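Local coordinates for ribose ABC transporter, substrate binding protein (Conexibacter woesei, PDB 4KQ9) that probably binds ribose or a related sugar outside the membrane, as the substrate-binding component of an ABC importer, at residues A6-V11 with D260-G265; K51-I56 with V78-G83; S110-I115 with G141-E146; A120-D125 with M239-S244; G131-V136 with E154-R159. The protein carries 1 engineered substitution. All coordinates share one frame; numbering follows the deposited sequence.

Contact 1 (A6-V11 with D260-G265); sequences AGKKVV and DYLETG
The outer end of the N-terminal lobe's parallel sheet, where Lys8 leads into strand 9-15 and Val10 lies within it, is met by Leu262 from the last turn of helix 247-264. The leucine points toward residues 6-11 and does nearly all the touching through one methyl. Leu262 CD1 lies 3.5 Å from Lys8 CB and 3.7 Å from Lys8 CG, the two side chains running past each other in opposite directions. Lys8 CG lies beside its backbone N (chi1 -58°), next to the leucine methyl; the bend at chi2 (-72°) comes after the contact. Val10 CG2 adds a second apolar touch, 4.0 Å from Leu262 CD1. This is the usual helix-on-sheet layer of a periplasmic binding protein lobe, with Val10 also hydrogen-bonded through its backbone to Asp39 and Asp41 of the adjoining strand 39-45. The helix finishes here: Gly265 takes positive phi, its N still bonded to Tyr261 O at 2.8 Å. Asp260 O is gripped from opposite faces of its plane, by Thr264 N at 3.0 Å and Thr264 OG1 at 2.9 Å. Asp260 and Glu263 both form salt bridges to Arg36, just past helix 20-35.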
# COMPACT_ATOMS: atom_id res chain seq x y z
N ALA A 6 -10.41 16.64 22.11
CA ALA A 6 -9.28 17.43 22.70
C ALA A 6 -8.75 16.79 23.95
O ALA A 6 -9.53 16.49 24.82
CB ALA A 6 -9.72 18.85 23.02
N GLY A 7 -7.45 16.53 24.04
CA GLY A 7 -6.87 15.89 25.23
C GLY A 7 -6.81 14.38 25.24
O GLY A 7 -5.90 13.78 25.86
N LYS A 8 -7.72 13.72 24.51
CA LYS A 8 -7.72 12.25 24.44
C LYS A 8 -6.35 11.73 24.04
O LYS A 8 -5.71 12.32 23.16
CB LYS A 8 -8.75 11.75 23.41
CG LYS A 8 -10.17 12.17 23.65
CD LYS A 8 -10.78 11.45 24.82
CE LYS A 8 -12.16 12.06 25.06
NZ LYS A 8 -12.66 11.51 26.34
N LYS A 9 -5.92 10.65 24.70
CA LYS A 9 -4.64 10.03 24.50
C LYS A 9 -4.82 8.92 23.45
O LYS A 9 -5.61 7.98 23.61
CB LYS A 9 -4.12 9.40 25.79
N VAL A 10 -4.10 9.04 22.35
CA VAL A 10 -4.10 8.04 21.31
C VAL A 10 -2.68 7.70 20.97
O VAL A 10 -1.84 8.61 20.87
CB VAL A 10 -4.78 8.59 20.08
CG1 VAL A 10 -4.59 7.65 18.87
CG2 VAL A 10 -6.23 8.86 20.39
N VAL A 11 -2.45 6.43 20.74
CA VAL A 11 -1.18 5.92 20.36
C VAL A 11 -1.25 5.20 19.02
O VAL A 11 -2.16 4.41 18.81
CB VAL A 11 -0.71 4.91 21.37
CG1 VAL A 11 0.60 4.29 20.92
CG2 VAL A 11 -0.51 5.61 22.74
N ASP A 260 -13.23 11.60 15.57
CA ASP A 260 -14.66 11.72 15.45
C ASP A 260 -15.35 10.69 16.36
O ASP A 260 -16.39 11.01 16.97
CB ASP A 260 -15.19 11.51 14.03
CG ASP A 260 -14.86 12.66 13.07
OD1 ASP A 260 -14.48 13.78 13.50
OD2 ASP A 260 -14.99 12.44 11.83
N TYR A 261 -14.85 9.46 16.40
CA TYR A 261 -15.42 8.46 17.30
C TYR A 261 -15.29 8.89 18.79
O TYR A 261 -16.27 8.77 19.57
CB TYR A 261 -14.77 7.13 17.12
CG TYR A 261 -15.23 6.06 18.06
CD1 TYR A 261 -16.48 5.56 17.94
CD2 TYR A 261 -14.38 5.50 19.04
CE1 TYR A 261 -16.95 4.58 18.77
CE2 TYR A 261 -14.85 4.52 19.91
CZ TYR A 261 -16.15 4.06 19.74
OH TYR A 261 -16.70 3.02 20.47
N LEU A 262 -14.11 9.36 19.19
CA LEU A 262 -13.93 9.82 20.59
C LEU A 262 -14.83 11.03 20.93
O LEU A 262 -15.27 11.19 22.06
CB LEU A 262 -12.51 10.12 20.89
CG LEU A 262 -11.53 8.94 20.86
CD1 LEU A 262 -10.12 9.49 21.10
CD2 LEU A 262 -11.84 7.81 21.83
N GLU A 263 -15.20 11.81 19.93
CA GLU A 263 -16.01 12.99 20.13
C GLU A 263 -17.52 12.70 20.19
O GLU A 263 -18.23 13.33 20.96
CB GLU A 263 -15.68 13.92 18.98
CG GLU A 263 -16.49 15.17 18.88
CD GLU A 263 -15.95 16.07 17.78
OE1 GLU A 263 -14.70 16.37 17.76
OE2 GLU A 263 -16.76 16.46 16.93
N THR A 264 -17.99 11.73 19.40
CA THR A 264 -19.41 11.53 19.18
C THR A 264 -19.93 10.16 19.66
O THR A 264 -21.14 9.97 19.75
CB THR A 264 -19.74 11.64 17.70
OG1 THR A 264 -19.25 10.48 17.01
CG2 THR A 264 -19.13 12.93 17.06
N GLY A 265 -19.01 9.22 19.90
CA GLY A 265 -19.35 7.87 20.12
C GLY A 265 -20.05 7.15 18.98
O GLY A 265 -20.49 6.01 19.19

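Contact 2 (K51-I56 with V78-G83); sequences KQIDSI and VPTIKG
No ring or amide plane enters the meeting of Ile53 and Ile56 with Thr80 and Ile81; in place of faces and edges there are only branched aliphatic side chains and one hydroxyl. Thr80 is central and points toward the partner helix, dividing its two branches between two residues one helical turn apart. Its hydroxyl side goes to the first: Thr80 OG1 is 3.5 Å from Ile53 CG2 and 3.6 Å from Ile53 CG1, resting in the fork of that isoleucine. Its methyl goes to the second, Thr80 CG2 lying 3.5 Å from Ile56 CG2. The split follows from the threonine's first torsion (chi1 -39°), which leaves OG1 beside the backbone N and CG2 beside the carbonyl carbon. Deeper in, Ile56 CD1 approaches Ile81 CG1 at 4.3 Å, a looser apolar touch between the tip of Ile56 and the middle of Ile81. All these approaches are van der Waals in character. The short helical segments run almost parallel, 10° apart, with axes 9.9 Å from one another at closest. Such a pair is expected where successive beta-alpha units lay helices on one face of a parallel sheet: Ile56 and Ile81 both reach Val69 of strand 66-69, Ile56 also touches Ser13 of strand 9-15, and Leu77 adjoins Ile53 just ahead of helix 78-86.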
# COMPACT_ATOMS: atom_id res chain seq x y z
N LYS A 51 8.64 -7.86 18.83
CA LYS A 51 8.93 -6.55 19.37
C LYS A 51 7.68 -5.66 19.28
O LYS A 51 7.41 -4.79 20.15
CB LYS A 51 10.07 -5.92 18.56
CG LYS A 51 11.13 -5.20 19.39
CD LYS A 51 10.54 -3.98 20.08
CE LYS A 51 11.58 -2.87 20.21
NZ LYS A 51 11.71 -2.06 18.99
N GLN A 52 6.93 -5.83 18.19
CA GLN A 52 5.71 -5.00 18.03
C GLN A 52 4.67 -5.38 19.08
O GLN A 52 4.04 -4.51 19.66
CB GLN A 52 5.11 -5.08 16.62
CG GLN A 52 4.29 -3.79 16.36
CD GLN A 52 3.57 -3.71 15.02
OE1 GLN A 52 3.57 -4.64 14.19
NE2 GLN A 52 2.92 -2.56 14.80
N ILE A 53 4.54 -6.67 19.31
CA ILE A 53 3.69 -7.21 20.38
C ILE A 53 3.99 -6.62 21.76
O ILE A 53 3.06 -6.23 22.48
CB ILE A 53 3.77 -8.73 20.41
CG1 ILE A 53 3.10 -9.27 19.17
CG2 ILE A 53 3.10 -9.29 21.66
CD1 ILE A 53 3.29 -10.75 18.98
N ASP A 54 5.26 -6.50 22.12
CA ASP A 54 5.60 -5.91 23.42
C ASP A 54 5.22 -4.46 23.38
O ASP A 54 4.77 -3.87 24.40
CB ASP A 54 7.12 -5.94 23.74
CG ASP A 54 7.74 -7.35 23.73
OD1 ASP A 54 7.04 -8.38 23.92
OD2 ASP A 54 8.98 -7.41 23.54
N SER A 55 5.44 -3.83 22.23
CA SER A 55 5.21 -2.39 22.18
C SER A 55 3.69 -2.11 22.37
O SER A 55 3.30 -1.19 23.09
CB SER A 55 5.75 -1.81 20.90
OG SER A 55 5.44 -0.44 20.83
N ILE A 56 2.87 -2.97 21.77
CA ILE A 56 1.42 -2.82 21.81
C ILE A 56 0.95 -3.14 23.23
O ILE A 56 0.25 -2.31 23.87
CB ILE A 56 0.75 -3.77 20.81
CG1 ILE A 56 0.90 -3.19 19.40
CG2 ILE A 56 -0.72 -4.00 21.16
CD1 ILE A 56 0.55 -4.15 18.31
N VAL A 78 -2.63 -11.02 16.08
CA VAL A 78 -4.04 -11.22 16.39
C VAL A 78 -4.36 -11.28 17.88
O VAL A 78 -5.22 -10.52 18.34
CB VAL A 78 -4.60 -12.45 15.66
CG1 VAL A 78 -5.96 -12.85 16.22
CG2 VAL A 78 -4.65 -12.18 14.16
N PRO A 79 -3.69 -12.16 18.63
CA PRO A 79 -4.00 -12.27 20.06
C PRO A 79 -3.83 -10.98 20.84
O PRO A 79 -4.66 -10.59 21.64
CB PRO A 79 -2.97 -13.31 20.55
CG PRO A 79 -2.77 -14.16 19.36
CD PRO A 79 -2.77 -13.21 18.19
N THR A 80 -2.74 -10.30 20.58
CA THR A 80 -2.48 -9.04 21.21
C THR A 80 -3.53 -7.95 20.87
O THR A 80 -4.05 -7.27 21.72
CB THR A 80 -1.09 -8.54 20.75
OG1 THR A 80 -0.19 -9.65 20.67
CG2 THR A 80 -0.56 -7.47 21.70
N ILE A 81 -3.86 -7.80 19.60
CA ILE A 81 -4.78 -6.71 19.26
C ILE A 81 -6.20 -7.09 19.78
O ILE A 81 -6.89 -6.30 20.39
CB ILE A 81 -4.72 -6.43 17.75
CG1 ILE A 81 -3.33 -5.85 17.45
CG2 ILE A 81 -5.86 -5.49 17.37
CD1 ILE A 81 -2.96 -5.84 15.98
N LYS A 82 -6.58 -8.35 19.61
CA LYS A 82 -7.79 -8.89 20.25
C LYS A 82 -7.79 -8.62 21.76
O LYS A 82 -8.82 -8.29 22.36
CB LYS A 82 -7.88 -10.38 19.99
CG LYS A 82 -9.24 -10.96 20.27
CD LYS A 82 -9.43 -12.32 19.61
CE LYS A 82 -8.93 -13.46 20.48
NZ LYS A 82 -9.60 -14.74 20.13
N GLY A 83 -6.60 -8.69 22.35
CA GLY A 83 -6.48 -8.40 23.76
C GLY A 83 -6.77 -6.97 24.09
O GLY A 83 -7.44 -6.70 25.10

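Contact 3 (S110-I115 with G141-E146); sequences SDFAEI and GMSFVE
Phe112 and Phe144, each in the first turn of its helix, form a T-shaped (edge-to-face) pair beside the cleft between the two lobes. This is the tight part of the contact. Phe144 holds CG anti to the backbone N (chi1 167°), which brings its ring edge onto one face of Phe112, with planes 85° apart and centroids separated by 5.4 Å; Phe144 CD1 comes to 3.8 Å from Phe112 CD1, near the rim of that face. The backbone joins in, because Phe144 CA makes an off-centre CH-pi contact, 4.1 Å from the centroid of the Phe112 ring. On the opposite face of Phe112 lies Ser110 O, again toward the rim. The looser side belongs to exposed Ser143, whose OG gets no nearer than 4.1 Å to Phe112 CD2. Both helix starts are held locally: Asp111 is an N-cap whose OD1 accepts weak bonds from Ala113 N and Glu114 N, while Gly141 N gives a nearly straight bond (175°) of 2.8 Å to Glu146 OE2, on the anti lone pair of that oxygen. Glycerol, probably from the crystallisation liquor, lies about 3 Å from the Phe144 side chain, and one of its oxygens is hydrogen-bonded to Asp111 N. Its presence is consistent with a polar, aromatic-lined pocket such as a sugar-binding protein would use.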
# COMPACT_ATOMS: atom_id res chain seq x y z
N SER A 110 -5.68 1.07 1.78
CA SER A 110 -6.01 0.96 0.37
C SER A 110 -6.82 -0.30 0.09
O SER A 110 -6.71 -1.28 0.79
CB SER A 110 -4.73 0.87 -0.53
OG SER A 110 -3.90 1.93 -0.31
N ASP A 111 -7.59 -0.23 -0.99
CA ASP A 111 -8.26 -1.37 -1.59
C ASP A 111 -7.32 -1.97 -2.62
O ASP A 111 -7.19 -1.45 -3.75
CB ASP A 111 -9.50 -0.84 -2.29
CG ASP A 111 -10.31 -1.95 -2.98
OD1 ASP A 111 -9.89 -3.12 -2.99
OD2 ASP A 111 -11.39 -1.59 -3.51
N PHE A 112 -6.64 -3.02 -2.22
CA PHE A 112 -5.59 -3.63 -3.02
C PHE A 112 -6.18 -4.18 -4.34
O PHE A 112 -5.50 -4.15 -5.34
CB PHE A 112 -4.88 -4.73 -2.27
CG PHE A 112 -4.18 -4.32 -0.98
CD1 PHE A 112 -3.56 -3.10 -0.84
CD2 PHE A 112 -4.06 -5.26 0.08
CE1 PHE A 112 -2.92 -2.74 0.34
CE2 PHE A 112 -3.39 -4.93 1.25
CZ PHE A 112 -2.82 -3.65 1.39
N ALA A 113 -7.46 -4.59 -4.35
CA ALA A 113 -8.16 -5.07 -5.59
C ALA A 113 -8.37 -3.98 -6.56
O ALA A 113 -8.23 -4.18 -7.76
CB ALA A 113 -9.50 -5.69 -5.23
N GLU A 114 -8.66 -2.77 -6.06
CA GLU A 114 -8.74 -1.59 -6.89
C GLU A 114 -7.41 -1.23 -7.55
O GLU A 114 -7.37 -0.93 -8.72
CB GLU A 114 -9.19 -0.39 -6.08
CG GLU A 114 -10.03 0.55 -6.88
CD GLU A 114 -9.38 1.90 -7.02
OE1 GLU A 114 -9.38 2.69 -6.04
OE2 GLU A 114 -8.90 2.19 -8.14
N ILE A 115 -6.34 -1.27 -6.77
CA ILE A 115 -4.97 -1.09 -7.33
C ILE A 115 -4.74 -2.03 -8.54
O ILE A 115 -4.30 -1.56 -9.56
CB ILE A 115 -3.92 -1.30 -6.26
CG1 ILE A 115 -4.07 -0.16 -5.22
CG2 ILE A 115 -2.52 -1.20 -6.87
CD1 ILE A 115 -3.30 -0.34 -3.96
N GLY A 141 0.75 -15.68 -1.23
CA GLY A 141 -0.10 -15.62 -0.01
C GLY A 141 -0.22 -14.26 0.71
O GLY A 141 -1.13 -14.08 1.54
N MSE A 142 0.66 -13.30 0.41
CA MSE A 142 0.56 -11.93 0.95
C MSE A 142 -0.66 -11.31 0.36
O MSE A 142 -0.86 -11.32 -0.87
CB MSE A 142 1.74 -11.01 0.66
CG MSE A 142 2.91 -11.35 1.57
SE MSE A 142 4.27 -9.92 1.76
CE MSE A 142 3.51 -8.47 0.63
N SER A 143 -1.48 -10.75 1.23
CA SER A 143 -2.70 -10.14 0.85
C SER A 143 -2.48 -9.03 -0.20
O SER A 143 -3.26 -8.91 -1.15
CB SER A 143 -3.38 -9.57 2.09
OG SER A 143 -4.61 -8.95 1.72
N PHE A 144 -1.42 -8.25 -0.03
CA PHE A 144 -1.14 -7.13 -0.98
C PHE A 144 -0.93 -7.71 -2.38
O PHE A 144 -1.46 -7.17 -3.34
CB PHE A 144 0.05 -6.33 -0.51
CG PHE A 144 0.63 -5.36 -1.55
CD1 PHE A 144 -0.05 -4.20 -1.91
CD2 PHE A 144 1.88 -5.61 -2.14
CE1 PHE A 144 0.50 -3.30 -2.84
CE2 PHE A 144 2.43 -4.69 -3.07
CZ PHE A 144 1.74 -3.53 -3.41
N VAL A 145 -0.25 -8.87 -2.46
CA VAL A 145 0.09 -9.57 -3.71
C VAL A 145 -1.09 -10.26 -4.31
O VAL A 145 -1.46 -10.03 -5.50
CB VAL A 145 1.27 -10.55 -3.45
CG1 VAL A 145 1.67 -11.33 -4.68
CG2 VAL A 145 2.48 -9.78 -2.98
N GLU A 146 -1.77 -11.07 -3.49
CA GLU A 146 -2.88 -11.87 -3.97
C GLU A 146 -4.11 -11.10 -4.32
O GLU A 146 -4.74 -11.35 -5.34
CB GLU A 146 -3.21 -12.97 -2.95
CG GLU A 146 -2.04 -13.87 -2.66
CD GLU A 146 -1.56 -14.70 -3.87
OE1 GLU A 146 -2.12 -14.58 -5.03
OE2 GLU A 146 -0.60 -15.50 -3.65

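Contact 4 (A120-D125 with M239-S244); sequences ATYIAD and MALTVS
Tyr122 of helix 112-126 packs its ring on Leu241, the first residue of strand 241-244, and on Ala240 just before it, joining a helix of the C-terminal lobe of this periplasmic binding protein to the short antiparallel pair formed by strands 241-244 and 277-280. The ring-face interaction is the leading one. Leu241 CB sits 4.2 Å from the centroid of the Tyr122 ring and only 14° off its normal, a CH-pi contact made over the face. The leucine continues along the ring in the direction contrary to the tyrosine: its chain runs back toward the helix, carrying Leu241 CD1 to 4.0 Å from Tyr122 CD1. Plain apolar touches add to this. Leu241 CD2 meets the base of the side chain, 3.6 Å from Tyr122 CB, and Ala240 CB stands 3.7 Å from Tyr122 CE2, approaching the ring obliquely. Both Tyr122 and Leu241 also pack against Asp280 of strand 277-280. The tyrosine reaches this position with CG trans to its own amide nitrogen (chi1 -177°), extending the ring from the helix toward the strand. Polar and charged interactions come from outside the two segments. Arg126, one helical turn on, makes a cation-pi contact with the Tyr122 ring and also hydrogen-bonds Tyr122 O. On the strand side, the backbones of Ala240 and Leu241 bond to Val221 and Gly223. At the far end of the ring, Tyr122 OH stops 3.6 Å from Ala240 O.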
# COMPACT_ATOMS: atom_id res chain seq x y z
N ALA A 120 -4.21 -3.17 -14.49
CA ALA A 120 -4.64 -4.04 -15.57
C ALA A 120 -5.41 -3.30 -16.64
O ALA A 120 -5.14 -3.52 -17.86
CB ALA A 120 -5.38 -5.22 -15.04
N THR A 121 -6.27 -2.33 -16.24
CA THR A 121 -7.00 -1.51 -17.18
C THR A 121 -6.13 -0.56 -17.97
O THR A 121 -6.36 -0.35 -19.20
CB THR A 121 -8.13 -0.74 -16.44
OG1 THR A 121 -8.90 -1.68 -15.74
CG2 THR A 121 -9.00 0.01 -17.39
N TYR A 122 -5.11 0.03 -17.31
CA TYR A 122 -4.19 0.85 -17.97
C TYR A 122 -3.57 0.07 -19.15
O TYR A 122 -3.41 0.63 -20.27
CB TYR A 122 -3.08 1.34 -17.01
CG TYR A 122 -2.14 2.27 -17.66
CD1 TYR A 122 -2.46 3.63 -17.75
CD2 TYR A 122 -0.95 1.82 -18.21
CE1 TYR A 122 -1.59 4.50 -18.33
CE2 TYR A 122 -0.08 2.68 -18.83
CZ TYR A 122 -0.43 4.04 -18.87
OH TYR A 122 0.36 4.92 -19.48
N ILE A 123 -3.16 -1.15 -18.87
CA ILE A 123 -2.44 -1.99 -19.85
C ILE A 123 -3.42 -2.40 -20.96
O ILE A 123 -3.14 -2.21 -22.13
CB ILE A 123 -1.89 -3.26 -19.20
CG1 ILE A 123 -0.62 -2.91 -18.38
CG2 ILE A 123 -1.50 -4.29 -20.25
CD1 ILE A 123 -0.27 -3.98 -17.37
N ALA A 124 -4.58 -2.91 -20.56
CA ALA A 124 -5.65 -3.24 -21.50
C ALA A 124 -5.99 -2.06 -22.46
O ALA A 124 -6.01 -2.24 -23.65
CB ALA A 124 -6.86 -3.78 -20.77
N ASP A 125 -6.15 -0.84 -21.97
CA ASP A 125 -6.47 0.26 -22.85
C ASP A 125 -5.36 0.52 -23.88
O ASP A 125 -5.62 1.11 -24.91
CB ASP A 125 -6.80 1.55 -22.06
CG ASP A 125 -8.09 1.41 -21.25
OD1 ASP A 125 -8.88 0.48 -21.50
OD2 ASP A 125 -8.29 2.21 -20.33
N MSE A 239 9.20 3.27 -17.29
CA MSE A 239 8.01 2.64 -16.65
C MSE A 239 6.81 3.37 -17.15
O MSE A 239 6.90 4.58 -17.42
CB MSE A 239 8.06 2.83 -15.15
CG MSE A 239 8.98 1.79 -14.53
SE MSE A 239 8.84 1.83 -12.55
CE MSE A 239 7.01 2.15 -12.36
N ALA A 240 5.68 2.68 -17.31
CA ALA A 240 4.44 3.33 -17.82
C ALA A 240 3.56 3.90 -16.73
O ALA A 240 2.92 4.92 -16.96
CB ALA A 240 3.63 2.36 -18.67
N LEU A 241 3.41 3.19 -15.61
CA LEU A 241 2.45 3.57 -14.57
C LEU A 241 2.94 3.12 -13.21
O LEU A 241 3.48 1.99 -13.07
CB LEU A 241 1.11 2.89 -14.81
CG LEU A 241 -0.08 3.07 -13.86
CD1 LEU A 241 -0.72 4.36 -14.23
CD2 LEU A 241 -1.20 2.01 -14.02
N THR A 242 2.77 3.96 -12.23
CA THR A 242 2.83 3.49 -10.86
C THR A 242 1.62 4.02 -10.08
O THR A 242 0.94 4.98 -10.53
CB THR A 242 4.15 3.93 -10.21
OG1 THR A 242 4.29 3.34 -8.91
CG2 THR A 242 4.25 5.43 -10.07
N VAL A 243 1.36 3.46 -8.91
CA VAL A 243 0.21 3.85 -8.14
C VAL A 243 0.68 4.26 -6.74
O VAL A 243 1.39 3.48 -6.07
CB VAL A 243 -0.84 2.74 -8.07
CG1 VAL A 243 -2.14 3.21 -7.32
CG2 VAL A 243 -1.23 2.34 -9.47
N SER A 244 0.28 5.46 -6.28
CA SER A 244 0.50 5.87 -4.85
C SER A 244 -0.64 5.40 -3.95
O SER A 244 -1.82 5.49 -4.34
CB SER A 244 0.61 7.35 -4.76
OG SER A 244 0.58 7.72 -3.41

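Contact 5 (G131-V136 with E154-R159); sequences GTVAMV and EVFEER
Val133, with chi1 at 65°, holds CG1 in the crowded position between its backbone N and carbonyl carbon, and this turns the two methyls toward Phe156. Two residues along the same strand, Met135 (a selenomethionine) sets CG beside its backbone N (chi1 -68°) and runs on extended, which brings the selenium to the same ring; the bend at its third torsion turns only the terminal methyl. Phe156 thus receives one partner on a face and another at its rim. Val133 CG1 stands almost exactly over the middle of the ring, 4.0 Å from the Phe156 centroid, in a well-centred CH-pi contact. The second methyl stands above the same face, just beyond its rim, Val133 CG2 being 3.9 Å from Phe156 CZ. Met135 SE arrives close to the ring plane, 83° from its normal, and lies 4.2 Å from Phe156 CE2: a Met-aromatic contact of the edge type, here with selenium in place of sulfur. The three residues are buried, and the interaction between the segments is wholly apolar, contacting the phenyl group at both a face and an edge. Strand and helix belong to one beta-alpha-beta unit, strand 132-136, helix 143-159 and strand 162-167, in which the helix packs back on the strand that precedes it. Val133 is bonded through its backbone to Glu162 and Val164 of strand 162-167 and its side chain touches Ile163, while Ala134 bonds on to Ala193 and Tyr195 of strand 193-196. Alongside, helix 112-126 packs on helix 143-159, with Ala120 touching both Val155 and Phe156.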
# COMPACT_ATOMS: atom_id res chain seq x y z
N GLY A 131 -1.57 -8.35 -28.31
CA GLY A 131 -0.57 -8.12 -27.25
C GLY A 131 -0.84 -8.96 -26.02
O GLY A 131 -1.96 -9.32 -25.74
N THR A 132 0.22 -9.29 -25.30
CA THR A 132 0.10 -10.26 -24.21
C THR A 132 0.77 -9.61 -22.98
O THR A 132 1.48 -8.63 -23.11
CB THR A 132 0.94 -11.51 -24.46
OG1 THR A 132 2.26 -11.10 -24.78
CG2 THR A 132 0.41 -12.44 -25.60
N VAL A 133 0.59 -10.21 -21.82
CA VAL A 133 1.10 -9.64 -20.54
C VAL A 133 1.71 -10.77 -19.70
O VAL A 133 1.28 -11.93 -19.79
CB VAL A 133 -0.02 -8.95 -19.77
CG1 VAL A 133 -1.07 -9.95 -19.33
CG2 VAL A 133 0.52 -8.27 -18.49
N ALA A 134 2.70 -10.43 -18.88
CA ALA A 134 3.19 -11.28 -17.85
C ALA A 134 3.09 -10.58 -16.51
O ALA A 134 3.06 -9.33 -16.42
CB ALA A 134 4.64 -11.65 -18.11
N MSE A 135 3.02 -11.41 -15.49
CA MSE A 135 2.83 -10.92 -14.12
C MSE A 135 3.95 -11.41 -13.30
O MSE A 135 4.23 -12.63 -13.26
CB MSE A 135 1.44 -11.40 -13.61
CG MSE A 135 0.33 -10.72 -14.37
SE MSE A 135 -1.43 -11.34 -13.62
CE MSE A 135 -1.27 -10.67 -11.74
N VAL A 136 4.61 -10.48 -12.63
CA VAL A 136 5.66 -10.76 -11.67
C VAL A 136 5.16 -10.34 -10.30
O VAL A 136 5.24 -9.15 -9.89
CB VAL A 136 7.00 -10.08 -12.04
CG1 VAL A 136 8.10 -10.25 -10.94
CG2 VAL A 136 7.52 -10.58 -13.40
N GLU A 154 -8.78 -10.79 -13.48
CA GLU A 154 -10.16 -10.61 -13.91
C GLU A 154 -10.27 -9.55 -15.02
O GLU A 154 -11.05 -9.73 -15.98
CB GLU A 154 -11.07 -10.20 -12.74
CG GLU A 154 -11.39 -11.33 -11.77
CD GLU A 154 -12.05 -10.83 -10.47
OE1 GLU A 154 -12.57 -9.69 -10.46
OE2 GLU A 154 -12.04 -11.57 -9.46
N VAL A 155 -9.53 -8.45 -14.91
CA VAL A 155 -9.53 -7.44 -15.94
C VAL A 155 -8.96 -8.05 -17.22
O VAL A 155 -9.57 -7.88 -18.26
CB VAL A 155 -8.80 -6.16 -15.56
CG1 VAL A 155 -8.65 -5.22 -16.73
CG2 VAL A 155 -9.54 -5.44 -14.44
N PHE A 156 -7.83 -8.79 -17.15
CA PHE A 156 -7.22 -9.27 -18.37
C PHE A 156 -8.19 -10.25 -19.11
O PHE A 156 -8.32 -10.21 -20.35
CB PHE A 156 -5.82 -9.92 -18.09
CG PHE A 156 -4.76 -8.92 -17.60
CD1 PHE A 156 -4.62 -7.69 -18.22
CD2 PHE A 156 -3.95 -9.23 -16.54
CE1 PHE A 156 -3.65 -6.78 -17.81
CE2 PHE A 156 -2.97 -8.34 -16.11
CZ PHE A 156 -2.82 -7.13 -16.74
N GLU A 157 -8.83 -11.12 -18.35
CA GLU A 157 -9.88 -12.01 -18.88
C GLU A 157 -10.97 -11.24 -19.62
O GLU A 157 -11.20 -11.46 -20.78
CB GLU A 157 -10.54 -12.80 -17.79
CG GLU A 157 -11.60 -13.75 -18.35
CD GLU A 157 -11.51 -15.15 -17.76
OE1 GLU A 157 -11.05 -15.28 -16.60
OE2 GLU A 157 -11.90 -16.13 -18.45
N GLU A 158 -11.59 -10.31 -18.91
CA GLU A 158 -12.66 -9.51 -19.43
C GLU A 158 -12.27 -8.72 -20.68
O GLU A 158 -13.11 -8.51 -21.57
CB GLU A 158 -13.12 -8.51 -18.35
CG GLU A 158 -14.41 -7.81 -18.69
N ARG A 159 -11.00 -8.30 -20.78
CA ARG A 159 -10.57 -7.52 -21.95
C ARG A 159 -9.90 -8.30 -23.05
O ARG A 159 -9.48 -7.68 -24.05
CB ARG A 159 -9.68 -6.38 -21.51
CG ARG A 159 -10.35 -5.51 -20.47
CD ARG A 159 -11.31 -4.55 -21.12
NE ARG A 159 -10.63 -3.70 -22.09
CZ ARG A 159 -10.11 -2.52 -21.82
NH1 ARG A 159 -10.15 -1.97 -20.62
NH2 ARG A 159 -9.53 -1.86 -22.79

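Overall arrangement
From the N terminus, residues 6-11 open contact 1, the widest loop, which closes only at 260-265 and encloses the other four. Contact 2 closes a short loop early, within the N-terminal lobe, before contact 3 begins. The remaining three interlock in the C-terminal lobe: contact 3 crosses contacts 4 and 5, while contact 5 falls entirely within the span of contact 4. Helix 112-126 serves contacts 3 and 4, and helix 143-159 serves contacts 3 and 5. Contacts 4 and 5 touch through a salt bridge, Asp125 OD1 to Arg159 NH2 at 2.7 Å. Contacts 1 and 5 lie on opposite sides of the molecule's centre, their own centres about 45 Å apart.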